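Local coordinates for protein cytochrome c (Pseudomonas aeruginosa, PDB 6RTE) that is a dihydro-heme d1 dehydrogenase that takes part in heme d1 biosynthesis and pairs a cytochrome c domain with an eight-bladed beta-propeller, at residues A[115-127]-A[212-224]. Numbering follows the deposited sequence. Where two conformers were deposited one is given.
Sequences EPQWSAEDIRASQ and VVAEVRAGLNTRN
In the eight-bladed propeller of this heme enzyme, the last strand of one blade, 211-217, passes into the first strand of the next, 221-227, and the short helix 120-126 with its lead-in lies over that junction. Both backbone polar atoms of Arg217 are bonded by residues of 115-127. Arg217 N gives a nearly straight bond (163°) to Ser126 OG at 2.8 Å; that hydroxyl turns back to Ile123 O, 2.7 Å away, so it ties the strand to the last turn of the helix. Arg217 O, 2.9 Å from Trp118 NE1, lies in the plane of the indole, while NE1 comes in from above the plane of the Arg217 carbonyl. With CG anti to the backbone N (chi1 -158°), the indole of Trp118 is laid across the link between blades. Gly219 O lies over one face and Asp122 CB over the centre of the opposite one, and Leu220 CD2 packs against Trp118 CE3. The extended Arg217 chain crosses the indole at about a right angle, CD 3.6 Å from Trp118 CZ2, and its guanidinium goes on to Asp199 O and Leu56 O. Leu220 CD1 packs on Pro116 CB, while Ile123 CG2 meets Val216 CG2 at 3.9 Å. One water joins Trp118 O to Ala218 O. Ser119 and Asp122 close the helix start as a capping box. Helix 120-126 and its lead-in thus cover the link from the last strand of one beta-propeller blade to the first strand of the next.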
loop_
_atom_site.group_PDB
_atom_site.type_symbol
_atom_site.label_atom_id
_atom_site.label_comp_id
_atom_site.label_asym_id
_atom_site.label_seq_id
_atom_site.Cartn_x
_atom_site.Cartn_y
_atom_site.Cartn_z
ATOM N N GLU A 115 16.162 -16.324 13.012
ATOM C CA GLU A 115 15.110 -15.453 12.524
ATOM C C GLU A 115 14.056 -15.232 13.607
ATOM O O GLU A 115 13.611 -16.196 14.237
ATOM C CB GLU A 115 14.481 -16.068 11.280
ATOM C CG GLU A 115 13.394 -15.245 10.641
ATOM C CD GLU A 115 12.786 -15.982 9.452
ATOM O OE1 GLU A 115 11.766 -16.659 9.635
ATOM O OE2 GLU A 115 13.380 -15.914 8.366
ATOM N N PRO A 116 13.634 -13.992 13.852
ATOM C CA PRO A 116 12.609 -13.755 14.874
ATOM C C PRO A 116 11.288 -14.400 14.485
ATOM O O PRO A 116 10.910 -14.422 13.310
ATOM C CB PRO A 116 12.489 -12.224 14.914
ATOM C CG PRO A 116 13.707 -11.699 14.244
ATOM C CD PRO A 116 14.122 -12.738 13.244
ATOM N N GLN A 117 10.570 -14.905 15.490
ATOM C CA GLN A 117 9.286 -15.562 15.306
ATOM C C GLN A 117 8.119 -14.631 15.672
ATOM O O GLN A 117 8.265 -13.677 16.443
ATOM C CB GLN A 117 9.199 -16.826 16.169
ATOM C CG GLN A 117 10.388 -17.765 16.065
ATOM C CD GLN A 117 10.437 -18.483 14.746
ATOM O OE1 GLN A 117 9.578 -19.319 14.446
ATOM N NE2 GLN A 117 11.428 -18.148 13.930
ATOM N N TRP A 118 6.947 -14.948 15.127
ATOM C CA TRP A 118 5.699 -14.290 15.535
ATOM C C TRP A 118 4.580 -15.318 15.395
ATOM O O TRP A 118 4.015 -15.480 14.308
ATOM C CB TRP A 118 5.417 -13.040 14.724
ATOM C CG TRP A 118 4.485 -12.112 15.456
ATOM C CD1 TRP A 118 3.232 -11.731 15.079
ATOM C CD2 TRP A 118 4.739 -11.481 16.709
ATOM N NE1 TRP A 118 2.692 -10.882 16.023
ATOM C CE2 TRP A 118 3.601 -10.719 17.033
ATOM C CE3 TRP A 118 5.828 -11.476 17.589
ATOM C CZ2 TRP A 118 3.521 -9.952 18.197
ATOM C CZ3 TRP A 118 5.746 -10.720 18.746
ATOM C CH2 TRP A 118 4.589 -9.977 19.042
ATOM N N SER A 119 4.264 -15.991 16.497
ATOM C CA SER A 119 3.376 -17.136 16.497
ATOM C C SER A 119 1.908 -16.713 16.606
ATOM O O SER A 119 1.581 -15.555 16.854
ATOM C CB SER A 119 3.720 -18.056 17.663
ATOM O OG SER A 119 3.324 -17.440 18.885
ATOM N N ALA A 120 1.018 -17.695 16.416
ATOM C CA ALA A 120 -0.393 -17.496 16.732
ATOM C C ALA A 120 -0.570 -16.926 18.136
ATOM O O ALA A 120 -1.384 -16.018 18.348
ATOM C CB ALA A 120 -1.147 -18.827 16.597
ATOM N N GLU A 121 0.204 -17.428 19.108
ATOM C CA GLU A 121 0.081 -16.960 20.486
ATOM C C GLU A 121 0.496 -15.497 20.621
ATOM O O GLU A 121 -0.158 -14.721 21.333
ATOM C CB GLU A 121 0.914 -17.835 21.423
ATOM C CG GLU A 121 0.342 -19.224 21.655
ATOM C CD GLU A 121 0.395 -20.106 20.403
ATOM O OE1 GLU A 121 1.437 -20.099 19.694
ATOM O OE2 GLU A 121 -0.616 -20.784 20.119
ATOM N N ASP A 122 1.597 -15.109 19.974
ATOM C CA ASP A 122 1.990 -13.703 19.938
ATOM C C ASP A 122 0.881 -12.845 19.328
ATOM O O ASP A 122 0.522 -11.790 19.871
ATOM C CB ASP A 122 3.272 -13.531 19.120
ATOM C CG ASP A 122 4.487 -14.170 19.759
ATOM O OD1 ASP A 122 4.708 -13.979 20.984
ATOM O OD2 ASP A 122 5.251 -14.828 19.008
ATOM N N ILE A 123 0.342 -13.276 18.188
ATOM C CA ILE A 123 -0.709 -12.524 17.518
ATOM C C ILE A 123 -1.901 -12.315 18.453
ATOM O O ILE A 123 -2.399 -11.194 18.610
ATOM C CB ILE A 123 -1.137 -13.243 16.224
ATOM C CG1 ILE A 123 0.026 -13.307 15.236
ATOM C CG2 ILE A 123 -2.336 -12.532 15.572
ATOM C CD1 ILE A 123 -0.273 -14.218 14.034
ATOM N N ARG A 124 -2.380 -13.390 19.087
ATOM C CA ARG A 124 -3.564 -13.254 19.934
ATOM C C ARG A 124 -3.284 -12.364 21.136
ATOM O O ARG A 124 -4.156 -11.594 21.560
ATOM C CB ARG A 124 -4.057 -14.626 20.396
ATOM C CG ARG A 124 -4.651 -15.448 19.285
ATOM C CD ARG A 124 -5.385 -16.671 19.808
ATOM N NE ARG A 124 -5.379 -17.731 18.806
ATOM C CZ ARG A 124 -4.509 -18.743 18.783
ATOM N NH1 ARG A 124 -3.570 -18.864 19.722
ATOM N NH2 ARG A 124 -4.585 -19.638 17.820
ATOM N N ALA A 125 -2.081 -12.458 21.703
ATOM C CA ALA A 125 -1.760 -11.646 22.873
ATOM C C ALA A 125 -1.747 -10.159 22.535
ATOM O O ALA A 125 -1.982 -9.321 23.419
ATOM C CB ALA A 125 -0.415 -12.074 23.464
ATOM N N SER A 126 -1.500 -9.807 21.268
ATOM C CA SER A 126 -1.407 -8.411 20.854
ATOM C C SER A 126 -2.762 -7.758 20.576
ATOM O O SER A 126 -2.818 -6.538 20.459
ATOM C CB SER A 126 -0.541 -8.295 19.594
ATOM O OG SER A 126 -1.255 -8.747 18.446
ATOM N N GLN A 127 -3.845 -8.531 20.453
ATOM C CA GLN A 127 -5.134 -7.953 20.093
ATOM C C GLN A 127 -5.618 -6.993 21.180
ATOM O O GLN A 127 -5.591 -7.316 22.370
ATOM C CB GLN A 127 -6.183 -9.056 19.872
ATOM C CG GLN A 127 -7.492 -8.560 19.227
ATOM C CD GLN A 127 -8.664 -9.501 19.477
ATOM O OE1 GLN A 127 -8.586 -10.401 20.305
ATOM N NE2 GLN A 127 -9.765 -9.278 18.762
ATOM N N VAL A 212 -11.368 3.931 16.672
ATOM C CA VAL A 212 -10.642 2.686 16.509
ATOM C C VAL A 212 -11.440 1.570 17.167
ATOM O O VAL A 212 -11.797 1.656 18.347
ATOM C CB VAL A 212 -9.231 2.792 17.120
ATOM C CG1 VAL A 212 -8.517 1.466 17.039
ATOM C CG2 VAL A 212 -8.412 3.885 16.433
ATOM N N VAL A 213 -11.718 0.517 16.404
ATOM C CA VAL A 213 -12.471 -0.637 16.899
ATOM C C VAL A 213 -11.534 -1.670 17.518
ATOM O O VAL A 213 -11.766 -2.158 18.631
ATOM C CB VAL A 213 -13.281 -1.259 15.740
ATOM C CG1 VAL A 213 -13.865 -2.619 16.147
ATOM C CG2 VAL A 213 -14.377 -0.298 15.279
ATOM N N ALA A 214 -10.485 -2.027 16.788
ATOM C CA ALA A 214 -9.568 -3.059 17.236
ATOM C C ALA A 214 -8.226 -2.870 16.547
ATOM O O ALA A 214 -8.127 -2.215 15.502
ATOM C CB ALA A 214 -10.125 -4.459 16.941
ATOM N N GLU A 215 -7.196 -3.468 17.145
ATOM C CA GLU A 215 -5.888 -3.562 16.530
ATOM C C GLU A 215 -5.267 -4.899 16.912
ATOM O O GLU A 215 -5.533 -5.446 17.987
ATOM C CB GLU A 215 -4.940 -2.437 16.965
ATOM C CG GLU A 215 -5.458 -1.025 16.689
ATOM C CD GLU A 215 -4.379 0.020 16.937
ATOM O OE1 GLU A 215 -4.190 0.406 18.114
ATOM O OE2 GLU A 215 -3.701 0.421 15.958
ATOM N N VAL A 216 -4.425 -5.414 16.025
ATOM C CA VAL A 216 -3.720 -6.662 16.265
ATOM C C VAL A 216 -2.396 -6.556 15.524
ATOM O O VAL A 216 -2.278 -5.839 14.527
ATOM C CB VAL A 216 -4.565 -7.888 15.839
ATOM C CG1 VAL A 216 -4.617 -8.069 14.322
ATOM C CG2 VAL A 216 -4.074 -9.168 16.522
ATOM N N ARG A 217 -1.380 -7.218 16.057
ATOM C CA ARG A 217 -0.092 -7.305 15.381
ATOM C C ARG A 217 -0.031 -8.655 14.683
ATOM O O ARG A 217 0.134 -9.694 15.335
ATOM C CB ARG A 217 1.085 -7.133 16.328
ATOM C CG ARG A 217 2.396 -6.991 15.534
ATOM C CD ARG A 217 3.632 -6.766 16.420
ATOM N NE ARG A 217 4.726 -6.316 15.575
ATOM C CZ ARG A 217 5.959 -6.069 15.994
ATOM N NH1 ARG A 217 6.280 -6.244 17.260
ATOM N NH2 ARG A 217 6.864 -5.648 15.122
ATOM N N ALA A 218 -0.142 -8.632 13.368
ATOM C CA ALA A 218 -0.201 -9.853 12.577
ATOM C C ALA A 218 1.168 -10.396 12.190
ATOM O O ALA A 218 1.275 -11.586 11.871
ATOM C CB ALA A 218 -1.022 -9.589 11.311
ATOM N N GLY A 219 2.197 -9.564 12.196
ATOM C CA GLY A 219 3.531 -10.001 11.821
ATOM C C GLY A 219 4.565 -9.020 12.320
ATOM O O GLY A 219 4.264 -8.120 13.103
ATOM N N LEU A 220 5.808 -9.211 11.856
ATOM C CA LEU A 220 6.905 -8.319 12.219
ATOM C C LEU A 220 7.291 -7.368 11.098
ATOM O O LEU A 220 7.795 -6.278 11.371
ATOM C CB LEU A 220 8.145 -9.143 12.615
ATOM C CG LEU A 220 7.952 -10.074 13.810
ATOM C CD1 LEU A 220 9.226 -10.893 14.069
ATOM C CD2 LEU A 220 7.587 -9.283 15.042
ATOM N N ASN A 221 7.097 -7.776 9.849
ATOM C CA ASN A 221 7.272 -6.906 8.689
ATOM C C ASN A 221 6.181 -7.292 7.701
ATOM O O ASN A 221 6.165 -8.423 7.185
ATOM C CB ASN A 221 8.658 -7.037 8.074
ATOM C CG ASN A 221 8.921 -5.993 7.004
ATOM O OD1 ASN A 221 8.890 -6.288 5.814
ATOM N ND2 ASN A 221 9.178 -4.769 7.426
ATOM N N THR A 222 5.264 -6.364 7.451
ATOM C CA THR A 222 4.036 -6.636 6.716
ATOM C C THR A 222 4.052 -5.883 5.392
ATOM O O THR A 222 4.587 -4.776 5.303
ATOM C CB THR A 222 2.819 -6.225 7.548
ATOM O OG1 THR A 222 2.717 -7.103 8.671
ATOM C CG2 THR A 222 1.521 -6.298 6.733
ATOM N N ARG A 223 3.486 -6.503 4.359
ATOM C CA ARG A 223 3.426 -5.911 3.027
ATOM C C ARG A 223 2.098 -5.200 2.772
ATOM O O ARG A 223 2.077 -3.997 2.501
ATOM C CB ARG A 223 3.678 -6.986 1.961
ATOM C CG ARG A 223 5.118 -7.488 1.927
ATOM C CD ARG A 223 6.054 -6.508 1.213
ATOM N NE ARG A 223 5.941 -6.656 -0.237
ATOM C CZ ARG A 223 6.771 -6.111 -1.119
ATOM N NH1 ARG A 223 7.783 -5.355 -0.714
ATOM N NH2 ARG A 223 6.583 -6.325 -2.410
ATOM N N ASN A 224 0.985 -5.913 2.841
ATOM C CA ASN A 224 -0.314 -5.273 2.678
ATOM C C ASN A 224 -1.385 -6.221 3.197
ATOM O O ASN A 224 -1.096 -7.309 3.715
ATOM C CB ASN A 224 -0.563 -4.853 1.214
ATOM C CG ASN A 224 -0.972 -6.014 0.319
ATOM O OD1 ASN A 224 -0.471 -7.125 0.439
ATOM N ND2 ASN A 224 -1.910 -5.751 -0.587
HETATM O O HOH W 1 3.022 -13.863 12.019
#